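Succinylglutamatedesuccinylase/aspartoacylase (Rhodobacter sphaeroides 2.4.1, PDB 3CDX) probably hydrolyses carbon-nitrogen bonds in linear amides, or esters, as a metal-dependent enzyme. Local coordinates at residues L134-S145 / F199-S210; A177-P185 / I228-H239. All blocks are in the same frame, centred on the assembly; numbering follows the deposited sequence.

In the fold
From the N terminus, the first segment to take part lies on helix 126-138. This helix leads, through a short 3-10 turn and loop, into strand 144-148. The chain then runs through helix 169-182 and helix 199-205 to strand 209-214, and helix 223-239 follows. Contact 1 closes the loop from 134-145 to 199-210. Contact 2 closes the loop from 177-185 to 228-239. The segments alternate, so the two loops cross rather than nest. Contact 1 ties helix 126-138 to helix 199-205 and pairs strands 144-148 and 209-214. Contact 2 packs helices 169-182 and 223-239 together. The two meet where Ile144 CD1 lies 4.0 Å from Ala178 CB. All four segments belong to the catalytic domain.

Contact 1: residues L134-S145 / F199-S210; sequences LDSVILPMADIS and FTSCVERRGIVS
Asp135 and Arg206 form a salt bridge between helix 126-138 and the end of helix 199-205. Arg206 grips the carboxylate side-on. Its NE lies 2.8 Å from Asp135 OD1, and its NH2 lies 3.3 Å from Asp135 OD2. Both N-H groups point almost straight at their acceptors, yet they meet the carboxylate from above its plane. The two planes are 55° apart. Pro140 CG covers one face of the guanidinium, 3.5 Å from Arg206 NH1. A water accepts a bond from Arg206 NH2.

Apolar packing centres on Leu139. Its CG swings away from the backbone N (chi1 -178°), which carries both methyls to helix 199-205. CD2 meets the backbone of Val203 and Phe199 CE1. CD1 lies 3.8 Å from Val203 CG2 and also touches Ile208 CD1. The Leu139 and Ile208 side chains run antiparallel alongside one another. Val203 CG2 sits over one face of the Phe199 ring, toward its rim.

Backbone bonding joins the strands. Ser145 N donates to Val209 O at 2.9 Å, while the bond from Val209 N to Asp143 O is weak. Ile144 CG1 packs 3.8 Å from Val209 CG1. A water links Ser145 OG to Ser210 OG.

Gly207 ends helix 199-205 in a Schellman motif. Phe199 lies about 9 Å from the bound calcium ion, measured from its side chain. The parallel pairing of strands 144-148 and 209-214, with helices packed against it, fits the alpha/beta core of the zinc-exopeptidase-like catalytic domain.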
ATOM      1  N   LEU A 134      -0.225  14.530  26.096  1.00 27.55           N
ATOM      2  CA  LEU A 134       0.010  15.964  26.002  1.00 29.35           C
ATOM      3  C   LEU A 134      -1.000  16.771  26.819  1.00 28.46           C
ATOM      4  O   LEU A 134      -0.619  17.710  27.473  1.00 27.34           O
ATOM      5  CB  LEU A 134      -0.006  16.412  24.571  1.00 29.30           C
ATOM      6  CG  LEU A 134       1.325  16.125  23.925  1.00 33.42           C
ATOM      7  CD1 LEU A 134       1.013  15.687  22.507  1.00 36.51           C
ATOM      8  CD2 LEU A 134       2.278  17.384  24.003  1.00 33.31           C
ATOM      9  N   ASP A 135      -2.268  16.357  26.765  1.00 30.03           N
ATOM     10  CA  ASP A 135      -3.392  17.024  27.471  1.00 30.82           C
ATOM     11  C   ASP A 135      -3.436  16.719  28.958  1.00 31.18           C
ATOM     12  O   ASP A 135      -3.659  17.622  29.772  1.00 32.39           O
ATOM     13  CB  ASP A 135      -4.748  16.674  26.850  1.00 30.65           C
ATOM     14  CG  ASP A 135      -5.949  17.158  27.731  1.00 34.47           C
ATOM     15  OD1 ASP A 135      -6.162  18.391  27.869  1.00 36.43           O
ATOM     16  OD2 ASP A 135      -6.659  16.309  28.300  1.00 31.75           O
ATOM     17  N   SER A 136      -3.204  15.467  29.325  1.00 30.99           N
ATOM     18  CA  SER A 136      -3.286  15.063  30.727  1.00 31.38           C
ATOM     19  C   SER A 136      -2.003  15.207  31.526  1.00 30.18           C
ATOM     20  O   SER A 136      -2.069  15.323  32.719  1.00 30.56           O
ATOM     21  CB  SER A 136      -3.766  13.603  30.823  1.00 31.50           C
ATOM     22  OG  SER A 136      -5.097  13.563  30.353  1.00 36.90           O
ATOM     23  N   VAL A 137      -0.841  15.140  30.889  1.00 29.29           N
ATOM     24  CA  VAL A 137       0.415  15.156  31.635  1.00 28.49           C
ATOM     25  C   VAL A 137       1.149  16.484  31.464  1.00 29.14           C
ATOM     26  O   VAL A 137       1.634  17.068  32.428  1.00 29.26           O
ATOM     27  CB  VAL A 137       1.339  13.984  31.202  1.00 28.89           C
ATOM     28  CG1 VAL A 137       2.699  14.021  31.934  1.00 25.40           C
ATOM     29  CG2 VAL A 137       0.616  12.612  31.411  1.00 29.24           C
ATOM     30  N   ILE A 138       1.265  16.956  30.228  1.00 29.02           N
ATOM     31  CA  ILE A 138       2.089  18.148  29.979  1.00 28.01           C
ATOM     32  C   ILE A 138       1.251  19.414  30.167  1.00 27.68           C
ATOM     33  O   ILE A 138       1.611  20.297  30.949  1.00 27.78           O
ATOM     34  CB  ILE A 138       2.757  18.083  28.546  1.00 28.23           C
ATOM     35  CG1 ILE A 138       3.682  16.852  28.435  1.00 25.63           C
ATOM     36  CG2 ILE A 138       3.479  19.373  28.223  1.00 26.76           C
ATOM     37  CD1 ILE A 138       4.884  16.784  29.466  1.00 23.30           C
ATOM     38  N   LEU A 139       0.124  19.481  29.465  1.00 27.22           N
ATOM     39  CA  LEU A 139      -0.721  20.705  29.446  1.00 26.86           C
ATOM     40  C   LEU A 139      -1.172  21.305  30.809  1.00 27.68           C
ATOM     41  O   LEU A 139      -1.132  22.525  30.963  1.00 28.11           O
ATOM     42  CB  LEU A 139      -1.898  20.528  28.494  1.00 25.25           C
ATOM     43  CG  LEU A 139      -2.846  21.696  28.319  1.00 25.58           C
ATOM     44  CD1 LEU A 139      -2.009  22.963  27.942  1.00 23.39           C
ATOM     45  CD2 LEU A 139      -3.964  21.376  27.305  1.00 24.54           C
ATOM     46  N   PRO A 140      -1.566  20.470  31.800  1.00 29.01           N
ATOM     47  CA  PRO A 140      -1.961  21.073  33.091  1.00 29.38           C
ATOM     48  C   PRO A 140      -0.862  21.897  33.783  1.00 29.97           C
ATOM     49  O   PRO A 140      -1.159  22.659  34.692  1.00 30.12           O
ATOM     50  CB  PRO A 140      -2.331  19.840  33.964  1.00 28.63           C
ATOM     51  CG  PRO A 140      -2.704  18.770  32.925  1.00 29.46           C
ATOM     52  CD  PRO A 140      -1.708  18.997  31.830  1.00 28.42           C
ATOM     53  N   MET A 141       0.400  21.713  33.417  1.00 30.62           N
ATOM     54  CA  MET A 141       1.488  22.496  34.059  1.00 29.56           C
ATOM     55  C   MET A 141       1.547  23.963  33.582  1.00 30.16           C
ATOM     56  O   MET A 141       2.209  24.777  34.189  1.00 30.60           O
ATOM     57  CB  MET A 141       2.840  21.834  33.830  1.00 30.38           C
ATOM     58  CG  MET A 141       3.119  20.582  34.722  1.00 31.06           C
ATOM     59  SD  MET A 141       4.747  19.860  34.408  1.00 27.10           S
ATOM     60  CE  MET A 141       4.543  19.069  32.810  1.00 28.89           C
ATOM     61  N   ALA A 142       0.837  24.297  32.503  1.00 29.64           N
ATOM     62  CA  ALA A 142       0.985  25.597  31.826  1.00 28.45           C
ATOM     63  C   ALA A 142       0.043  26.683  32.284  1.00 28.10           C
ATOM     64  O   ALA A 142      -1.118  26.435  32.557  1.00 27.39           O
ATOM     65  CB  ALA A 142       0.829  25.440  30.311  1.00 28.02           C
ATOM     66  N   ASP A 143       0.571  27.902  32.256  1.00 27.82           N
ATOM     67  CA  ASP A 143      -0.165  29.140  32.439  1.00 27.91           C
ATOM     68  C   ASP A 143      -0.527  29.733  31.083  1.00 28.40           C
ATOM     69  O   ASP A 143      -1.580  30.380  30.915  1.00 27.42           O
ATOM     70  CB  ASP A 143       0.748  30.097  33.220  1.00 28.10           C
ATOM     71  CG  ASP A 143       0.953  29.613  34.636  1.00 29.85           C
ATOM     72  OD1 ASP A 143      -0.048  29.550  35.357  1.00 33.00           O
ATOM     73  OD2 ASP A 143       2.058  29.200  35.008  1.00 31.80           O
ATOM     74  N   ILE A 144       0.365  29.514  30.110  1.00 27.48           N
ATOM     75  CA  ILE A 144       0.068  29.870  28.725  1.00 27.37           C
ATOM     76  C   ILE A 144       0.648  28.813  27.770  1.00 26.00           C
ATOM     77  O   ILE A 144       1.708  28.269  28.026  1.00 24.34           O
ATOM     78  CB  ILE A 144       0.591  31.301  28.376  1.00 27.65           C
ATOM     79  CG1 ILE A 144       0.241  31.660  26.912  1.00 28.19           C
ATOM     80  CG2 ILE A 144       2.090  31.406  28.652  1.00 26.54           C
ATOM     81  CD1 ILE A 144       0.628  33.045  26.530  1.00 28.10           C
ATOM     82  N   SER A 145      -0.050  28.587  26.653  1.00 26.28           N
ATOM     83  CA  SER A 145       0.440  27.722  25.573  1.00 25.10           C
ATOM     84  C   SER A 145       0.488  28.459  24.240  1.00 23.98           C
ATOM     85  O   SER A 145      -0.458  29.184  23.867  1.00 23.10           O
ATOM     86  CB  SER A 145      -0.437  26.457  25.451  1.00 25.03           C
ATOM     87  OG  SER A 145      -0.441  25.921  24.111  1.00 25.71           O
ATOM     88  N   PHE A 199      -5.633  20.299  19.812  1.00 32.86           N
ATOM     89  CA  PHE A 199      -4.897  20.620  21.046  1.00 33.09           C
ATOM     90  C   PHE A 199      -5.317  21.961  21.650  1.00 33.59           C
ATOM     91  O   PHE A 199      -5.458  22.078  22.863  1.00 33.42           O
ATOM     92  CB  PHE A 199      -3.407  20.613  20.808  1.00 32.98           C
ATOM     93  CG  PHE A 199      -2.589  20.911  22.035  1.00 32.62           C
ATOM     94  CD1 PHE A 199      -2.620  20.063  23.143  1.00 31.54           C
ATOM     95  CD2 PHE A 199      -1.762  22.038  22.067  1.00 33.58           C
ATOM     96  CE1 PHE A 199      -1.822  20.332  24.270  1.00 33.50           C
ATOM     97  CE2 PHE A 199      -0.974  22.323  23.187  1.00 32.90           C
ATOM     98  CZ  PHE A 199      -0.994  21.462  24.284  1.00 34.47           C
ATOM     99  N   THR A 200      -5.501  22.980  20.816  1.00 34.02           N
ATOM    100  CA  THR A 200      -5.900  24.302  21.334  1.00 34.45           C
ATOM    101  C   THR A 200      -7.220  24.218  22.108  1.00 34.79           C
ATOM    102  O   THR A 200      -7.362  24.841  23.159  1.00 35.38           O
ATOM    103  CB  THR A 200      -5.900  25.432  20.242  1.00 34.74           C
ATOM    104  OG1 THR A 200      -6.770  25.090  19.153  1.00 35.03           O
ATOM    105  CG2 THR A 200      -4.499  25.633  19.664  1.00 34.88           C
ATOM    106  N   SER A 201      -8.168  23.403  21.631  1.00 35.25           N
ATOM    107  CA  SER A 201      -9.457  23.267  22.324  1.00 35.41           C
ATOM    108  C   SER A 201      -9.273  22.656  23.718  1.00 34.74           C
ATOM    109  O   SER A 201     -10.046  22.950  24.630  1.00 35.32           O
ATOM    110  CB  SER A 201     -10.492  22.493  21.489  1.00 35.48           C
ATOM    111  OG  SER A 201     -10.180  21.112  21.433  1.00 38.76           O
ATOM    112  N   CYS A 202      -8.230  21.840  23.883  1.00 33.53           N
ATOM    113  CA  CYS A 202      -7.846  21.325  25.196  1.00 33.01           C
ATOM    114  C   CYS A 202      -7.333  22.430  26.096  1.00 32.63           C
ATOM    115  O   CYS A 202      -7.751  22.530  27.242  1.00 32.68           O
ATOM    116  CB  CYS A 202      -6.766  20.264  25.074  1.00 33.20           C
ATOM    117  SG  CYS A 202      -7.378  18.749  24.443  1.00 34.90           S
ATOM    118  N   VAL A 203      -6.414  23.241  25.577  1.00 32.16           N
ATOM    119  CA  VAL A 203      -5.863  24.375  26.311  1.00 31.79           C
ATOM    120  C   VAL A 203      -7.009  25.286  26.776  1.00 32.58           C
ATOM    121  O   VAL A 203      -7.039  25.729  27.936  1.00 32.14           O
ATOM    122  CB  VAL A 203      -4.859  25.201  25.449  1.00 32.28           C
ATOM    123  CG1 VAL A 203      -4.309  26.399  26.264  1.00 29.03           C
ATOM    124  CG2 VAL A 203      -3.694  24.316  24.849  1.00 29.31           C
ATOM    125  N   GLU A 204      -7.947  25.533  25.857  1.00 32.76           N
ATOM    126  CA  GLU A 204      -9.102  26.382  26.111  1.00 33.79           C
ATOM    127  C   GLU A 204     -10.022  25.763  27.151  1.00 33.93           C
ATOM    128  O   GLU A 204     -10.410  26.440  28.102  1.00 35.04           O
ATOM    129  CB  GLU A 204      -9.829  26.753  24.810  1.00 33.20           C
ATOM    130  CG  GLU A 204      -9.216  28.040  24.172  1.00 35.97           C
ATOM    131  CD  GLU A 204      -9.405  28.148  22.652  1.00 37.92           C
ATOM    132  OE1 GLU A 204     -10.183  27.345  22.113  1.00 35.21           O
ATOM    133  OE2 GLU A 204      -8.767  29.044  21.997  1.00 37.57           O
ATOM    134  N   ARG A 205     -10.324  24.479  27.011  1.00 34.10           N
ATOM    135  CA  ARG A 205     -11.176  23.795  27.987  1.00 34.20           C
ATOM    136  C   ARG A 205     -10.622  23.898  29.414  1.00 34.30           C
ATOM    137  O   ARG A 205     -11.383  24.063  30.368  1.00 34.96           O
ATOM    138  CB  ARG A 205     -11.366  22.333  27.604  1.00 34.55           C
ATOM    139  N   ARG A 206      -9.302  23.815  29.553  1.00 33.47           N
ATOM    140  CA  ARG A 206      -8.635  23.964  30.839  1.00 32.63           C
ATOM    141  C   ARG A 206      -8.464  25.428  31.287  1.00 32.69           C
ATOM    142  O   ARG A 206      -7.893  25.705  32.348  1.00 32.37           O
ATOM    143  CB  ARG A 206      -7.273  23.268  30.778  1.00 33.14           C
ATOM    144  CG  ARG A 206      -7.361  21.739  30.786  1.00 31.94           C
ATOM    145  CD  ARG A 206      -5.981  21.044  30.504  1.00 32.01           C
ATOM    146  NE  ARG A 206      -6.177  19.596  30.450  1.00 27.88           N
ATOM    147  CZ  ARG A 206      -6.286  18.795  31.510  1.00 29.18           C
ATOM    148  NH1 ARG A 206      -6.174  19.284  32.725  1.00 28.81           N
ATOM    149  NH2 ARG A 206      -6.501  17.485  31.353  1.00 31.13           N
ATOM    150  N   GLY A 207      -8.949  26.373  30.480  1.00 32.64           N
ATOM    151  CA  GLY A 207      -8.898  27.790  30.855  1.00 31.90           C
ATOM    152  C   GLY A 207      -7.506  28.398  30.927  1.00 31.18           C
ATOM    153  O   GLY A 207      -7.270  29.351  31.671  1.00 31.81           O
ATOM    154  N   ILE A 208      -6.582  27.827  30.160  1.00 30.37           N
ATOM    155  CA  ILE A 208      -5.198  28.310  30.007  1.00 28.43           C
ATOM    156  C   ILE A 208      -5.178  29.251  28.795  1.00 28.11           C
ATOM    157  O   ILE A 208      -5.894  29.010  27.824  1.00 28.02           O
ATOM    158  CB  ILE A 208      -4.268  27.052  29.755  1.00 29.65           C
ATOM    159  CG1 ILE A 208      -4.245  26.143  31.001  1.00 28.33           C
ATOM    160  CG2 ILE A 208      -2.864  27.427  29.251  1.00 22.51           C
ATOM    161  CD1 ILE A 208      -3.951  24.660  30.714  1.00 27.96           C
ATOM    162  N   VAL A 209      -4.402  30.329  28.849  1.00 27.30           N
ATOM    163  CA  VAL A 209      -4.255  31.221  27.682  1.00 28.08           C
ATOM    164  C   VAL A 209      -3.658  30.439  26.495  1.00 27.51           C
ATOM    165  O   VAL A 209      -2.628  29.811  26.624  1.00 27.77           O
ATOM    166  CB  VAL A 209      -3.396  32.450  27.994  1.00 27.99           C
ATOM    167  CG1 VAL A 209      -3.198  33.268  26.765  1.00 28.61           C
ATOM    168  CG2 VAL A 209      -4.071  33.310  29.119  1.00 29.67           C
ATOM    169  N   SER A 210      -4.344  30.451  25.364  1.00 27.65           N
ATOM    170  CA  SER A 210      -3.956  29.635  24.225  1.00 27.48           C
ATOM    171  C   SER A 210      -3.769  30.518  22.977  1.00 27.32           C
ATOM    172  O   SER A 210      -4.695  31.252  22.567  1.00 26.88           O
ATOM    173  CB  SER A 210      -5.069  28.594  24.004  1.00 28.47           C
ATOM    174  OG  SER A 210      -5.014  27.975  22.738  1.00 29.21           O
TER
HETATM  175  O   HOH W   1      -7.042  14.929  32.911  1.00 49.44           O
HETATM  176  O   HOH W   2      -2.334  27.037  22.288  1.00 23.99           O

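Contact 2: residues A177-P185 / I228-H239; sequences AAAEAFGAP and IGKRGILNVLKH
Phe182 lays its ring flat on Gly232 of helix 223-239. Gly232 CA stands 3.4 Å from the ring centroid, only 5° off the normal, a CH-pi contact over the face. The ring is a knob among Gly229, Gly232, Ile233 and Val236. The CB bond points away from helix 223-239, but CG anti to the backbone N (chi1 -175°) turns the ring back into this hole. Val236 CG2 comes to the ring edge, 3.8 Å from Phe182 CD1. With alanine in place of Phe182, a gap would probably open over Gly232 and Val236 would lose its aromatic neighbour.

His239 packs against turn 177-181, its CB 3.5 Å from Ala181 CB. Ala177 O is over one face of its imidazole.

Polar side chains hold the helix end. Asn235 ND2 donates to Phe182 O at 3.2 Å from above the carbonyl plane, and weakly to Ala181 O. It also bonds Glu248 O. Arg231 bends at chi3 and sends NH2 to Gly183 O at 2.7 Å, in the carbonyl plane.

The helices cross at 130°, with axes 8.3 Å apart. Small residues permit this close approach. Side-chain donors help satisfy the carbonyls ending helix 169-182, and Gln251 shares Gly183 O.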
ATOM      1  N   ALA A 177      -3.849  40.311  24.289  1.00 28.29           N
ATOM      2  CA  ALA A 177      -2.610  40.944  24.709  1.00 27.96           C
ATOM      3  C   ALA A 177      -1.404  40.061  24.463  1.00 27.48           C
ATOM      4  O   ALA A 177      -0.315  40.556  24.173  1.00 28.19           O
ATOM      5  CB  ALA A 177      -2.688  41.296  26.181  1.00 27.74           C
ATOM      6  N   ALA A 178      -1.570  38.749  24.621  1.00 27.83           N
ATOM      7  CA  ALA A 178      -0.448  37.842  24.397  1.00 27.45           C
ATOM      8  C   ALA A 178      -0.162  37.771  22.898  1.00 26.44           C
ATOM      9  O   ALA A 178       0.998  37.747  22.482  1.00 26.07           O
ATOM     10  CB  ALA A 178      -0.738  36.446  25.001  1.00 27.84           C
ATOM     11  N   ALA A 179      -1.231  37.741  22.092  1.00 26.82           N
ATOM     12  CA  ALA A 179      -1.099  37.803  20.636  1.00 26.73           C
ATOM     13  C   ALA A 179      -0.317  39.056  20.211  1.00 27.99           C
ATOM     14  O   ALA A 179       0.615  38.953  19.413  1.00 27.88           O
ATOM     15  CB  ALA A 179      -2.452  37.749  19.976  1.00 26.60           C
ATOM     16  N   GLU A 180      -0.657  40.221  20.798  1.00 28.57           N
ATOM     17  CA  GLU A 180      -0.001  41.485  20.489  1.00 29.71           C
ATOM     18  C   GLU A 180       1.499  41.402  20.805  1.00 28.18           C
ATOM     19  O   GLU A 180       2.331  41.801  19.980  1.00 27.43           O
ATOM     20  CB  GLU A 180      -0.668  42.691  21.215  1.00 28.81           C
ATOM     21  CG  GLU A 180      -2.014  43.055  20.640  1.00 33.03           C
ATOM     22  CD  GLU A 180      -2.771  44.144  21.420  1.00 35.43           C
ATOM     23  OE1 GLU A 180      -2.114  44.954  22.139  1.00 39.73           O
ATOM     24  OE2 GLU A 180      -4.030  44.193  21.294  1.00 40.10           O
ATOM     25  N   ALA A 181       1.838  40.880  21.983  1.00 27.66           N
ATOM     26  CA  ALA A 181       3.243  40.676  22.360  1.00 27.22           C
ATOM     27  C   ALA A 181       3.992  39.736  21.391  1.00 27.83           C
ATOM     28  O   ALA A 181       5.114  40.043  20.948  1.00 27.25           O
ATOM     29  CB  ALA A 181       3.336  40.126  23.777  1.00 27.63           C
ATOM     30  N   PHE A 182       3.364  38.610  21.032  1.00 27.15           N
ATOM     31  CA  PHE A 182       3.999  37.668  20.075  1.00 27.16           C
ATOM     32  C   PHE A 182       4.448  38.488  18.844  1.00 26.63           C
ATOM     33  O   PHE A 182       5.557  38.337  18.378  1.00 27.13           O
ATOM     34  CB  PHE A 182       3.044  36.514  19.682  1.00 26.74           C
ATOM     35  CG  PHE A 182       3.678  35.441  18.776  1.00 27.13           C
ATOM     36  CD1 PHE A 182       4.090  34.212  19.307  1.00 28.30           C
ATOM     37  CD2 PHE A 182       3.854  35.664  17.405  1.00 25.18           C
ATOM     38  CE1 PHE A 182       4.677  33.203  18.458  1.00 26.73           C
ATOM     39  CE2 PHE A 182       4.434  34.675  16.560  1.00 28.00           C
ATOM     40  CZ  PHE A 182       4.850  33.455  17.088  1.00 23.82           C
ATOM     41  N   GLY A 183       3.581  39.370  18.348  1.00 27.84           N
ATOM     42  CA  GLY A 183       3.987  40.363  17.335  1.00 28.20           C
ATOM     43  C   GLY A 183       4.144  39.861  15.917  1.00 28.62           C
ATOM     44  O   GLY A 183       5.098  40.251  15.215  1.00 29.61           O
ATOM     45  N   ALA A 184       3.216  39.007  15.479  1.00 28.40           N
ATOM     46  CA  ALA A 184       3.152  38.621  14.069  1.00 27.64           C
ATOM     47  C   ALA A 184       2.388  39.732  13.330  1.00 27.77           C
ATOM     48  O   ALA A 184       1.632  40.479  13.954  1.00 28.42           O
ATOM     49  CB  ALA A 184       2.470  37.277  13.902  1.00 26.28           C
ATOM     50  N   PRO A 185       2.576  39.857  12.014  1.00 28.16           N
ATOM     51  CA  PRO A 185       1.853  40.973  11.361  1.00 28.43           C
ATOM     52  C   PRO A 185       0.363  40.955  11.612  1.00 28.78           C
ATOM     53  O   PRO A 185      -0.222  42.032  11.726  1.00 29.10           O
ATOM     54  CB  PRO A 185       2.145  40.774   9.870  1.00 28.36           C
ATOM     55  CG  PRO A 185       3.359  39.948   9.808  1.00 28.55           C
ATOM     56  CD  PRO A 185       3.452  39.126  11.077  1.00 27.38           C
ATOM     57  N   ILE A 228       9.621  35.312  12.289  1.00 24.38           N
ATOM     58  CA  ILE A 228       8.502  35.796  13.105  0.50 24.63           C
ATOM     59  C   ILE A 228       8.224  34.843  14.271  1.00 24.96           C
ATOM     60  O   ILE A 228       7.981  35.278  15.404  1.00 26.32           O
ATOM     61  CB  ILE A 228       7.268  36.081  12.216  0.50 24.45           C
ATOM     62  CG1 ILE A 228       7.510  37.349  11.372  0.50 23.66           C
ATOM     63  CG2 ILE A 228       5.948  36.129  13.024  0.50 24.37           C
ATOM     64  CD1 ILE A 228       7.477  38.695  12.145  0.50 24.00           C
ATOM     65  N   GLY A 229       8.313  33.544  14.008  1.00 24.93           N
ATOM     66  CA  GLY A 229       8.153  32.542  15.049  1.00 23.40           C
ATOM     67  C   GLY A 229       9.238  32.544  16.107  1.00 23.14           C
ATOM     68  O   GLY A 229       8.940  32.474  17.293  1.00 23.20           O
ATOM     69  N   LYS A 230      10.498  32.622  15.708  1.00 23.53           N
ATOM     70  CA  LYS A 230      11.598  32.717  16.668  1.00 23.12           C
ATOM     71  C   LYS A 230      11.451  33.959  17.582  1.00 24.60           C
ATOM     72  O   LYS A 230      11.542  33.862  18.822  1.00 25.04           O
ATOM     73  CB  LYS A 230      12.937  32.816  15.945  1.00 24.01           C
ATOM     74  CG  LYS A 230      13.528  31.498  15.368  1.00 25.01           C
ATOM     75  CD  LYS A 230      14.975  31.722  14.816  1.00 23.42           C
ATOM     76  CE  LYS A 230      15.718  30.401  14.631  1.00 23.64           C
ATOM     77  NZ  LYS A 230      17.163  30.506  14.219  1.00 24.49           N
ATOM     78  N   ARG A 231      11.247  35.129  16.976  1.00 25.02           N
ATOM     79  CA  ARG A 231      10.993  36.357  17.764  1.00 25.56           C
ATOM     80  C   ARG A 231       9.717  36.229  18.637  1.00 25.85           C
ATOM     81  O   ARG A 231       9.695  36.677  19.761  1.00 25.92           O
ATOM     82  CB  ARG A 231      10.924  37.578  16.842  1.00 24.95           C
ATOM     83  CG  ARG A 231      10.872  38.941  17.570  1.00 25.76           C
ATOM     84  CD  ARG A 231      10.690  40.104  16.625  1.00 24.84           C
ATOM     85  NE  ARG A 231       9.330  40.205  16.122  1.00 29.24           N
ATOM     86  CZ  ARG A 231       8.896  41.204  15.357  1.00 29.01           C
ATOM     87  NH1 ARG A 231       9.710  42.193  15.028  1.00 32.93           N
ATOM     88  NH2 ARG A 231       7.649  41.235  14.954  1.00 30.31           N
ATOM     89  N   GLY A 232       8.652  35.633  18.103  1.00 26.47           N
ATOM     90  CA  GLY A 232       7.368  35.625  18.815  1.00 26.00           C
ATOM     91  C   GLY A 232       7.423  34.873  20.117  1.00 26.92           C
ATOM     92  O   GLY A 232       6.759  35.258  21.090  1.00 26.38           O
ATOM     93  N   ILE A 233       8.182  33.774  20.144  1.00 26.83           N
ATOM     94  CA  ILE A 233       8.265  32.988  21.357  1.00 27.95           C
ATOM     95  C   ILE A 233       9.101  33.661  22.443  1.00 29.09           C
ATOM     96  O   ILE A 233       8.751  33.565  23.619  1.00 28.74           O
ATOM     97  CB  ILE A 233       8.640  31.483  21.119  1.00 28.09           C
ATOM     98  CG1 ILE A 233      10.040  31.295  20.520  1.00 27.59           C
ATOM     99  CG2 ILE A 233       7.552  30.812  20.222  1.00 27.33           C
ATOM    100  CD1 ILE A 233      10.439  29.791  20.312  1.00 26.56           C
ATOM    101  N   LEU A 234      10.182  34.338  22.043  1.00 30.05           N
ATOM    102  CA  LEU A 234      10.951  35.202  22.961  1.00 31.35           C
ATOM    103  C   LEU A 234      10.073  36.318  23.515  1.00 30.79           C
ATOM    104  O   LEU A 234      10.047  36.525  24.713  1.00 30.92           O
ATOM    105  CB  LEU A 234      12.146  35.849  22.253  1.00 32.02           C
ATOM    106  CG  LEU A 234      13.363  34.990  21.958  1.00 34.49           C
ATOM    107  CD1 LEU A 234      14.342  35.811  21.107  1.00 39.17           C
ATOM    108  CD2 LEU A 234      14.024  34.482  23.234  1.00 37.66           C
ATOM    109  N   ASN A 235       9.373  37.025  22.621  1.00 30.15           N
ATOM    110  CA  ASN A 235       8.397  38.051  22.992  1.00 29.50           C
ATOM    111  C   ASN A 235       7.349  37.539  23.974  1.00 29.58           C
ATOM    112  O   ASN A 235       6.985  38.238  24.927  1.00 30.27           O
ATOM    113  CB  ASN A 235       7.648  38.571  21.767  1.00 29.35           C
ATOM    114  CG  ASN A 235       8.452  39.547  20.927  1.00 27.84           C
ATOM    115  OD1 ASN A 235       9.570  39.922  21.267  1.00 29.37           O
ATOM    116  ND2 ASN A 235       7.876  39.946  19.800  1.00 25.23           N
ATOM    117  N   VAL A 236       6.851  36.324  23.754  1.00 29.63           N
ATOM    118  CA  VAL A 236       5.848  35.793  24.632  1.00 28.61           C
ATOM    119  C   VAL A 236       6.475  35.615  26.028  1.00 29.55           C
ATOM    120  O   VAL A 236       5.843  35.925  27.041  1.00 28.74           O
ATOM    121  CB  VAL A 236       5.225  34.494  24.131  1.00 28.25           C
ATOM    122  CG1 VAL A 236       4.666  33.747  25.299  1.00 27.66           C
ATOM    123  CG2 VAL A 236       4.064  34.801  23.110  1.00 27.64           C
ATOM    124  N   LEU A 237       7.717  35.134  26.070  1.00 29.57           N
ATOM    125  CA  LEU A 237       8.407  34.930  27.352  1.00 29.99           C
ATOM    126  C   LEU A 237       8.642  36.252  28.103  1.00 30.34           C
ATOM    127  O   LEU A 237       8.572  36.301  29.342  1.00 30.93           O
ATOM    128  CB  LEU A 237       9.749  34.250  27.120  1.00 29.09           C
ATOM    129  CG  LEU A 237       9.752  32.791  26.642  1.00 30.87           C
ATOM    130  CD1 LEU A 237      11.207  32.230  26.642  1.00 29.05           C
ATOM    131  CD2 LEU A 237       8.813  31.902  27.468  1.00 26.90           C
ATOM    132  N   LYS A 238       8.988  37.284  27.338  1.00 30.07           N
ATOM    133  CA  LYS A 238       9.174  38.638  27.846  1.00 31.20           C
ATOM    134  C   LYS A 238       7.854  39.199  28.384  1.00 31.36           C
ATOM    135  O   LYS A 238       7.818  39.703  29.507  1.00 31.64           O
ATOM    136  CB  LYS A 238       9.794  39.552  26.767  1.00 30.79           C
ATOM    137  CG  LYS A 238      11.211  39.116  26.397  1.00 29.73           C
ATOM    138  CD  LYS A 238      11.739  39.942  25.262  1.00 30.94           C
ATOM    139  CE  LYS A 238      13.206  39.657  25.017  1.00 32.12           C
ATOM    140  NZ  LYS A 238      13.574  40.217  23.645  1.00 33.30           N
ATOM    141  N   HIS A 239       6.781  39.056  27.598  1.00 31.52           N
ATOM    142  CA  HIS A 239       5.437  39.433  27.992  1.00 31.59           C
ATOM    143  C   HIS A 239       5.054  38.792  29.313  1.00 32.78           C
ATOM    144  O   HIS A 239       4.424  39.405  30.162  1.00 32.70           O
ATOM    145  CB  HIS A 239       4.438  39.006  26.930  1.00 31.78           C
ATOM    146  CG  HIS A 239       3.003  39.232  27.306  1.00 30.83           C
ATOM    147  ND1 HIS A 239       2.439  40.489  27.370  1.00 31.68           N
ATOM    148  CD2 HIS A 239       2.009  38.362  27.600  1.00 32.57           C
ATOM    149  CE1 HIS A 239       1.162  40.386  27.703  1.00 29.87           C
ATOM    150  NE2 HIS A 239       0.871  39.106  27.838  1.00 34.08           N
TER
HETATM  151  O   HOH W   3       7.285  37.998  16.130  1.00 22.38           O